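Local coordinates for protein glutamate--cysteine ligase GshA (Methylobacillus flagellatus KT, PDB 3K1T) that probably acts as a ligase that joins glutamate to cysteine to form gamma-glutamylcysteine, at residues A[128-132]-A[166-170]; A[277-282]-A[293-297]. All blocks are in the same frame, centred on the assembly; numbering follows the deposited sequence.

Contact 1. Residues A[128-132]-A[166-170]; sequences EVRIG and LDNFD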
ATOM      1  N   GLU A 128       8.124  13.901 -10.491  1.00 15.16           N
ATOM      2  CA  GLU A 128       8.138  15.343 -10.722  1.00 15.37           C
ATOM      3  C   GLU A 128       6.867  15.629 -11.502  1.00 14.90           C
ATOM      4  O   GLU A 128       6.666  15.056 -12.577  1.00 16.46           O
ATOM      5  CB  GLU A 128       9.419  15.704 -11.489  1.00 16.08           C
ATOM      6  CG  GLU A 128       9.632  17.162 -11.737  1.00 22.11           C
ATOM      7  CD  GLU A 128      10.846  17.430 -12.682  1.00 29.17           C
ATOM      8  OE1 GLU A 128      11.786  16.566 -12.720  1.00 29.82           O
ATOM      9  OE2 GLU A 128      10.816  18.484 -13.383  1.00 28.59           O
ATOM     10  N   VAL A 129       5.992  16.484 -10.970  1.00 14.23           N
ATOM     11  CA  VAL A 129       4.633  16.659 -11.540  1.00 13.75           C
ATOM     12  C   VAL A 129       4.445  18.137 -11.854  1.00 13.42           C
ATOM     13  O   VAL A 129       4.821  18.978 -11.044  1.00 12.35           O
ATOM     14  CB  VAL A 129       3.537  16.253 -10.534  1.00 13.44           C
ATOM     15  CG1 VAL A 129       2.111  16.453 -11.129  1.00 14.55           C
ATOM     16  CG2 VAL A 129       3.760  14.812 -10.067  1.00 14.31           C
ATOM     17  N   ARG A 130       3.881  18.444 -13.022  1.00 13.12           N
ATOM     18  CA  ARG A 130       3.484  19.802 -13.389  1.00 12.85           C
ATOM     19  C   ARG A 130       2.076  19.724 -13.960  1.00 13.42           C
ATOM     20  O   ARG A 130       1.666  18.680 -14.495  1.00 11.86           O
ATOM     21  CB  ARG A 130       4.468  20.369 -14.438  1.00 13.28           C
ATOM     22  CG  ARG A 130       5.909  20.547 -13.922  1.00 14.52           C
ATOM     23  CD  ARG A 130       6.103  21.916 -13.268  1.00 17.11           C
ATOM     24  NE  ARG A 130       6.287  22.942 -14.309  1.00 18.52           N
ATOM     25  CZ  ARG A 130       7.392  23.092 -15.035  1.00 20.03           C
ATOM     26  NH1 ARG A 130       8.477  22.359 -14.791  1.00 23.16           N
ATOM     27  NH2 ARG A 130       7.443  24.017 -15.991  1.00 20.31           N
ATOM     28  N   ILE A 131       1.355  20.840 -13.870  1.00 13.45           N
ATOM     29  CA  ILE A 131      -0.032  20.898 -14.267  0.50 13.88           C
ATOM     30  C   ILE A 131      -0.151  21.614 -15.611  1.00 14.42           C
ATOM     31  O   ILE A 131       0.143  22.804 -15.725  1.00 13.87           O
ATOM     32  CB  ILE A 131      -0.879  21.607 -13.223  0.50 14.16           C
ATOM     33  CG1 ILE A 131      -0.731  20.922 -11.865  0.50 15.08           C
ATOM     34  CG2 ILE A 131      -2.349  21.606 -13.638  0.50 14.28           C
ATOM     35  CD1 ILE A 131      -1.142  21.781 -10.707  0.50 13.96           C
ATOM     36  N   GLY A 132      -0.573  20.867 -16.625  1.00 13.60           N
ATOM     37  CA  GLY A 132      -0.709  21.390 -17.988  1.00 14.15           C
ATOM     38  C   GLY A 132      -2.166  21.588 -18.348  1.00 14.48           C
ATOM     39  O   GLY A 132      -2.928  20.630 -18.493  1.00 13.65           O
ATOM     40  N   LEU A 166       5.945  21.587 -21.359  1.00 17.07           N
ATOM     41  CA  LEU A 166       5.864  22.870 -20.633  1.00 17.34           C
ATOM     42  C   LEU A 166       7.297  23.397 -20.576  1.00 18.34           C
ATOM     43  O   LEU A 166       8.216  22.744 -21.071  1.00 18.30           O
ATOM     44  CB  LEU A 166       5.299  22.682 -19.210  1.00 17.28           C
ATOM     45  CG  LEU A 166       3.929  22.043 -19.090  1.00 15.63           C
ATOM     46  CD1 LEU A 166       3.571  21.792 -17.581  1.00 14.87           C
ATOM     47  CD2 LEU A 166       2.867  22.882 -19.813  1.00 12.97           C
ATOM     48  N   ASP A 167       7.485  24.557 -19.952  1.00 20.03           N
ATOM     49  CA  ASP A 167       8.810  25.207 -19.858  1.00 21.60           C
ATOM     50  C   ASP A 167       9.808  24.259 -19.234  1.00 21.08           C
ATOM     51  O   ASP A 167       9.636  23.848 -18.086  1.00 20.11           O
ATOM     52  CB  ASP A 167       8.693  26.470 -18.987  1.00 22.88           C
ATOM     53  CG  ASP A 167      10.034  27.187 -18.788  1.00 28.00           C
ATOM     54  OD1 ASP A 167      10.627  27.536 -19.824  1.00 32.93           O
ATOM     55  OD2 ASP A 167      10.476  27.393 -17.608  1.00 34.05           O
ATOM     56  N   ASN A 168      10.829  23.871 -19.991  1.00 20.85           N
ATOM     57  CA  ASN A 168      11.840  22.962 -19.482  1.00 21.51           C
ATOM     58  C   ASN A 168      11.241  21.703 -18.823  1.00 20.89           C
ATOM     59  O   ASN A 168      11.676  21.270 -17.746  1.00 21.16           O
ATOM     60  CB  ASN A 168      12.737  23.743 -18.488  1.00 23.49           C
ATOM     61  CG  ASN A 168      14.049  23.017 -18.170  1.00 28.30           C
ATOM     62  OD1 ASN A 168      14.528  22.203 -18.970  1.00 34.81           O
ATOM     63  ND2 ASN A 168      14.624  23.297 -16.988  1.00 31.46           N
ATOM     64  N   PHE A 169      10.228  21.100 -19.459  1.00 19.38           N
ATOM     65  CA  PHE A 169       9.536  19.960 -18.854  1.00 18.00           C
ATOM     66  C   PHE A 169       8.947  19.074 -19.936  1.00 19.20           C
ATOM     67  O   PHE A 169       7.958  19.438 -20.591  1.00 17.60           O
ATOM     68  CB  PHE A 169       8.411  20.412 -17.932  1.00 17.87           C
ATOM     69  CG  PHE A 169       7.759  19.275 -17.161  1.00 16.02           C
ATOM     70  CD1 PHE A 169       8.362  18.771 -16.013  1.00 18.18           C
ATOM     71  CD2 PHE A 169       6.552  18.743 -17.573  1.00 15.43           C
ATOM     72  CE1 PHE A 169       7.768  17.753 -15.270  1.00 17.88           C
ATOM     73  CE2 PHE A 169       5.943  17.714 -16.840  1.00 17.78           C
ATOM     74  CZ  PHE A 169       6.550  17.221 -15.691  1.00 17.77           C
ATOM     75  N   ASP A 170       9.555  17.922 -20.121  1.00 19.68           N
ATOM     76  CA  ASP A 170       9.027  16.970 -21.087  1.00 21.80           C
ATOM     77  C   ASP A 170       8.728  15.674 -20.384  1.00 21.72           C
ATOM     78  O   ASP A 170       9.646  14.965 -19.998  1.00 21.89           O
ATOM     79  CB  ASP A 170       9.985  16.708 -22.241  1.00 22.84           C
ATOM     80  CG  ASP A 170       9.387  15.685 -23.223  1.00 26.49           C
ATOM     81  OD1 ASP A 170       9.412  14.475 -22.950  1.00 37.30           O
ATOM     82  OD2 ASP A 170       8.824  16.084 -24.229  1.00 36.46           O
TER
HETATM   83  O   HOH W   1      12.295  18.784 -16.129  1.00 42.09           O
HETATM   84  O   HOH W   2      11.178  22.888 -15.534  1.00 25.46           O
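Arg130 lays its aliphatic stem across one face of the Phe169 ring: CG sits 3.6 Å from the ring centroid, 12° off the normal, a CH-pi contact over the middle of the six carbons. Arg130 then bends at chi2 (-88°) and chi3, and the two bends carry the guanidinium past the ring to the root of the Phe169 side chain, where Arg130 NH1 comes 3.7 Å from Phe169 CB, which lies over one face of the guanidinium. Here NH2 donates to the carbonyl of Asp167, with 3.0 Å between Arg130 NH2 and Asp167 O; the acceptor lies close to the guanidinium plane and is met on a lone pair. The carbonyl belongs to the type II turn Leu166 to Phe169. Leu166 adds an apolar touch, its CD1 lying 3.6 Å from Arg130 CB. At the ring edge stands the carboxylate of Glu128, with OE2 3.6 Å from Phe169 CD1. One water joins Glu128 OE2 to Asn168 O, and a second joins that same carbonyl to Arg130 NH1. Outside the pair, Arg130 NE forms a salt bridge with Glu155 of strand 151-160, while strand 97-102 touches Phe169 through Arg97. One arginine thus serves both chemistries: its methylene covers an aromatic face, and its charged end, shared among the Glu155 carboxylate, the Asp167 carbonyl and a water, ties turn to strand by one direct bond and one through water.

Contact 2. Residues A[277-282]-A[293-297]; sequences EPFVIV and IMTVK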
ATOM      1  N   GLU A 277     -41.655   2.914  -3.498  1.00 16.63           N
ATOM      2  CA  GLU A 277     -42.042   2.907  -4.915  0.50 16.82           C
ATOM      3  C   GLU A 277     -40.836   2.625  -5.816  1.00 16.47           C
ATOM      4  O   GLU A 277     -39.796   3.256  -5.648  1.00 16.59           O
ATOM      5  CB  GLU A 277     -42.586   4.272  -5.323  0.50 17.30           C
ATOM      6  CG  GLU A 277     -43.792   4.797  -4.547  0.50 19.33           C
ATOM      7  CD  GLU A 277     -44.353   6.044  -5.208  0.50 21.57           C
ATOM      8  OE1 GLU A 277     -44.904   5.920  -6.321  0.50 23.59           O
ATOM      9  OE2 GLU A 277     -44.209   7.147  -4.638  0.50 23.66           O
ATOM     10  N   PRO A 278     -40.963   1.691  -6.774  1.00 15.34           N
ATOM     11  CA  PRO A 278     -39.908   1.555  -7.779  1.00 14.57           C
ATOM     12  C   PRO A 278     -39.742   2.854  -8.563  1.00 13.49           C
ATOM     13  O   PRO A 278     -40.720   3.563  -8.781  1.00 12.80           O
ATOM     14  CB  PRO A 278     -40.419   0.449  -8.703  1.00 14.84           C
ATOM     15  CG  PRO A 278     -41.437  -0.305  -7.907  1.00 16.50           C
ATOM     16  CD  PRO A 278     -42.013   0.668  -6.927  1.00 16.30           C
ATOM     17  N   PHE A 279     -38.504   3.160  -8.956  1.00 12.28           N
ATOM     18  CA  PHE A 279     -38.230   4.294  -9.820  1.00 12.33           C
ATOM     19  C   PHE A 279     -37.194   3.919 -10.828  1.00 13.01           C
ATOM     20  O   PHE A 279     -36.408   2.999 -10.608  1.00 13.62           O
ATOM     21  CB  PHE A 279     -37.885   5.600  -9.046  1.00 12.21           C
ATOM     22  CG  PHE A 279     -36.500   5.665  -8.442  1.00 12.10           C
ATOM     23  CD1 PHE A 279     -36.207   5.002  -7.236  1.00 14.03           C
ATOM     24  CD2 PHE A 279     -35.496   6.431  -9.050  1.00 12.21           C
ATOM     25  CE1 PHE A 279     -34.904   5.111  -6.631  1.00 14.50           C
ATOM     26  CE2 PHE A 279     -34.219   6.568  -8.461  1.00 14.39           C
ATOM     27  CZ  PHE A 279     -33.912   5.882  -7.253  1.00 13.32           C
ATOM     28  N   VAL A 280     -37.229   4.631 -11.954  1.00 14.26           N
ATOM     29  CA  VAL A 280     -36.319   4.407 -13.067  1.00 13.75           C
ATOM     30  C   VAL A 280     -35.615   5.694 -13.414  1.00 13.67           C
ATOM     31  O   VAL A 280     -36.231   6.759 -13.397  1.00 13.85           O
ATOM     32  CB  VAL A 280     -37.059   3.825 -14.285  1.00 13.88           C
ATOM     33  CG1 VAL A 280     -36.219   3.972 -15.587  1.00 12.75           C
ATOM     34  CG2 VAL A 280     -37.434   2.337 -13.972  1.00 14.89           C
ATOM     35  N   ILE A 281     -34.301   5.590 -13.676  1.00 13.11           N
ATOM     36  CA  ILE A 281     -33.517   6.718 -14.119  1.00 13.45           C
ATOM     37  C   ILE A 281     -33.446   6.582 -15.646  1.00 13.04           C
ATOM     38  O   ILE A 281     -33.026   5.553 -16.164  1.00 13.12           O
ATOM     39  CB  ILE A 281     -32.100   6.718 -13.534  1.00 13.93           C
ATOM     40  CG1 ILE A 281     -32.132   6.644 -11.997  1.00 16.74           C
ATOM     41  CG2 ILE A 281     -31.290   7.984 -13.978  1.00 14.72           C
ATOM     42  CD1 ILE A 281     -30.724   6.391 -11.378  1.00 16.72           C
ATOM     43  N   VAL A 282     -33.879   7.627 -16.342  1.00 13.36           N
ATOM     44  CA  VAL A 282     -33.835   7.720 -17.807  1.00 13.98           C
ATOM     45  C   VAL A 282     -32.668   8.613 -18.198  1.00 14.89           C
ATOM     46  O   VAL A 282     -32.630   9.804 -17.848  1.00 15.54           O
ATOM     47  CB  VAL A 282     -35.154   8.257 -18.389  1.00 14.08           C
ATOM     48  CG1 VAL A 282     -35.143   8.202 -19.938  1.00 13.18           C
ATOM     49  CG2 VAL A 282     -36.376   7.484 -17.813  1.00 13.76           C
ATOM     50  N   ILE A 293     -30.900  13.694 -17.907  1.00 18.97           N
ATOM     51  CA  ILE A 293     -31.340  12.685 -16.940  0.50 19.82           C
ATOM     52  C   ILE A 293     -32.654  13.101 -16.275  1.00 19.50           C
ATOM     53  O   ILE A 293     -32.852  14.268 -15.913  1.00 18.35           O
ATOM     54  CB  ILE A 293     -30.283  12.466 -15.844  0.50 20.05           C
ATOM     55  CG1 ILE A 293     -28.952  12.010 -16.447  0.50 21.74           C
ATOM     56  CG2 ILE A 293     -30.779  11.450 -14.789  0.50 21.77           C
ATOM     57  CD1 ILE A 293     -27.770  12.241 -15.514  0.50 23.65           C
HETATM   58  N   MSE A 294     -33.565  12.144 -16.128  1.00 19.05           N
HETATM   59  CA  MSE A 294     -34.801  12.350 -15.343  1.00 18.67           C
HETATM   60  C   MSE A 294     -35.148  11.040 -14.644  1.00 18.30           C
HETATM   61  O   MSE A 294     -34.740   9.963 -15.100  1.00 17.33           O
HETATM   62  CB  MSE A 294     -35.973  12.809 -16.218  1.00 18.77           C
HETATM   63  CG  MSE A 294     -36.419  11.829 -17.256  1.00 20.34           C
HETATM   64 SE   MSE A 294     -37.878  12.488 -18.416  0.75 26.20          SE
HETATM   65  CE  MSE A 294     -39.390  12.561 -17.115  1.00 23.05           C
ATOM     66  N   THR A 295     -35.927  11.125 -13.564  1.00 17.50           N
ATOM     67  CA  THR A 295     -36.406   9.914 -12.877  1.00 16.93           C
ATOM     68  C   THR A 295     -37.901   9.822 -13.069  1.00 16.54           C
ATOM     69  O   THR A 295     -38.593  10.828 -13.108  1.00 15.19           O
ATOM     70  CB  THR A 295     -36.058   9.870 -11.355  1.00 17.79           C
ATOM     71  OG1 THR A 295     -36.528  11.051 -10.721  1.00 17.30           O
ATOM     72  CG2 THR A 295     -34.512   9.743 -11.131  1.00 16.57           C
ATOM     73  N   VAL A 296     -38.390   8.593 -13.182  1.00 16.78           N
ATOM     74  CA  VAL A 296     -39.799   8.334 -13.377  1.00 15.92           C
ATOM     75  C   VAL A 296     -40.276   7.222 -12.458  1.00 16.12           C
ATOM     76  O   VAL A 296     -39.504   6.338 -12.074  1.00 15.17           O
ATOM     77  CB  VAL A 296     -40.131   7.970 -14.867  1.00 16.14           C
ATOM     78  CG1 VAL A 296     -39.782   9.139 -15.810  1.00 15.69           C
ATOM     79  CG2 VAL A 296     -39.457   6.696 -15.308  1.00 14.93           C
ATOM     80  N   LYS A 297     -41.555   7.284 -12.098  1.00 15.84           N
ATOM     81  CA  LYS A 297     -42.203   6.222 -11.311  1.00 16.38           C
ATOM     82  C   LYS A 297     -43.327   5.525 -12.079  1.00 16.73           C
ATOM     83  O   LYS A 297     -43.913   4.591 -11.585  1.00 17.10           O
ATOM     84  CB  LYS A 297     -42.733   6.800 -10.003  1.00 17.13           C
ATOM     85  CG  LYS A 297     -41.608   7.189  -9.026  1.00 17.61           C
ATOM     86  CD  LYS A 297     -42.163   7.786  -7.763  1.00 20.12           C
ATOM     87  CE  LYS A 297     -41.139   7.770  -6.627  1.00 21.08           C
ATOM     88  NZ  LYS A 297     -41.684   8.303  -5.314  1.00 21.87           N
TER
HETATM   89  O   HOH W   3     -43.267   3.166  -9.308  1.00 15.49           O
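Glu277 meets Lys297 in a salt bridge at the open end of a beta hairpin, with 2.9 Å between Glu277 OE2 and Lys297 NZ. The two side chains cross at about a right angle, and the ammonium comes from above the carboxylate plane, 69° out of it. At Pro278 a water donates to both Pro278 O and Lys297 O, linking the two segments. Phe279 holds its CG between its own N and carbonyl carbon (chi1 75°), which puts the ring edge against Thr295, with Phe279 CD2 4.0 Å from Thr295 CG2, while its CB packs on Lys297 CG.

Val280 pairs with Val296, its N and O both bonded to it, each at 2.8 Å (Val280 N to Val296 O, Val296 N to Val280 O). On the same face of the sheet Val280 CB touches Val296 CG2. Ile281 forms the non-hydrogen-bonded pair with Thr295 and turns to the other face, where its CG2 lies 3.6 Å from Ile293 CG2, the two side chains pointing the same way. Val282 restores the hydrogen-bonded pattern with selenomethionine Met294: Val282 N reaches Met294 O at 2.8 Å, and Met294 N returns to Val282 O at 3.1 Å. Val282 CB meets Met294 CG and, diagonally, Val282 CG2 meets Val296 CG2, so Val280, Val282, Met294 and Val296 form one apolar patch.

That patch faces helices: Val280 rests on Leu261 and Leu262 of helix 251-272, and Val282 and Met294 on Met313 of helix 307-314. Beyond strand 280-285, strand 324-329 continues the four-stranded antiparallel sheet, in which strand 291-296 is outermost within this chain.

The two contacts illustrate how one chain builds separate regions from different beta architectures. Contact 1 comes first in sequence and closes before contact 2 opens; their centres are 45 Å apart, their nearest atoms about 26 Å apart, and they lie on opposite sides of the chain's centre. No sheet is common to them: strand 128-133 and the turn between strands 163-166 and 169-170 are parts of a mixed sheet, whereas 277-282 and 293-297 are neighbours in a four-stranded antiparallel sheet. Contact 1 brings a turn against the side chains of a strand with which it does not pair, and contact 2 is a local hairpin. Both belong to the glutamate-cysteine ligase region of the chain, yet they share no residue and do not touch.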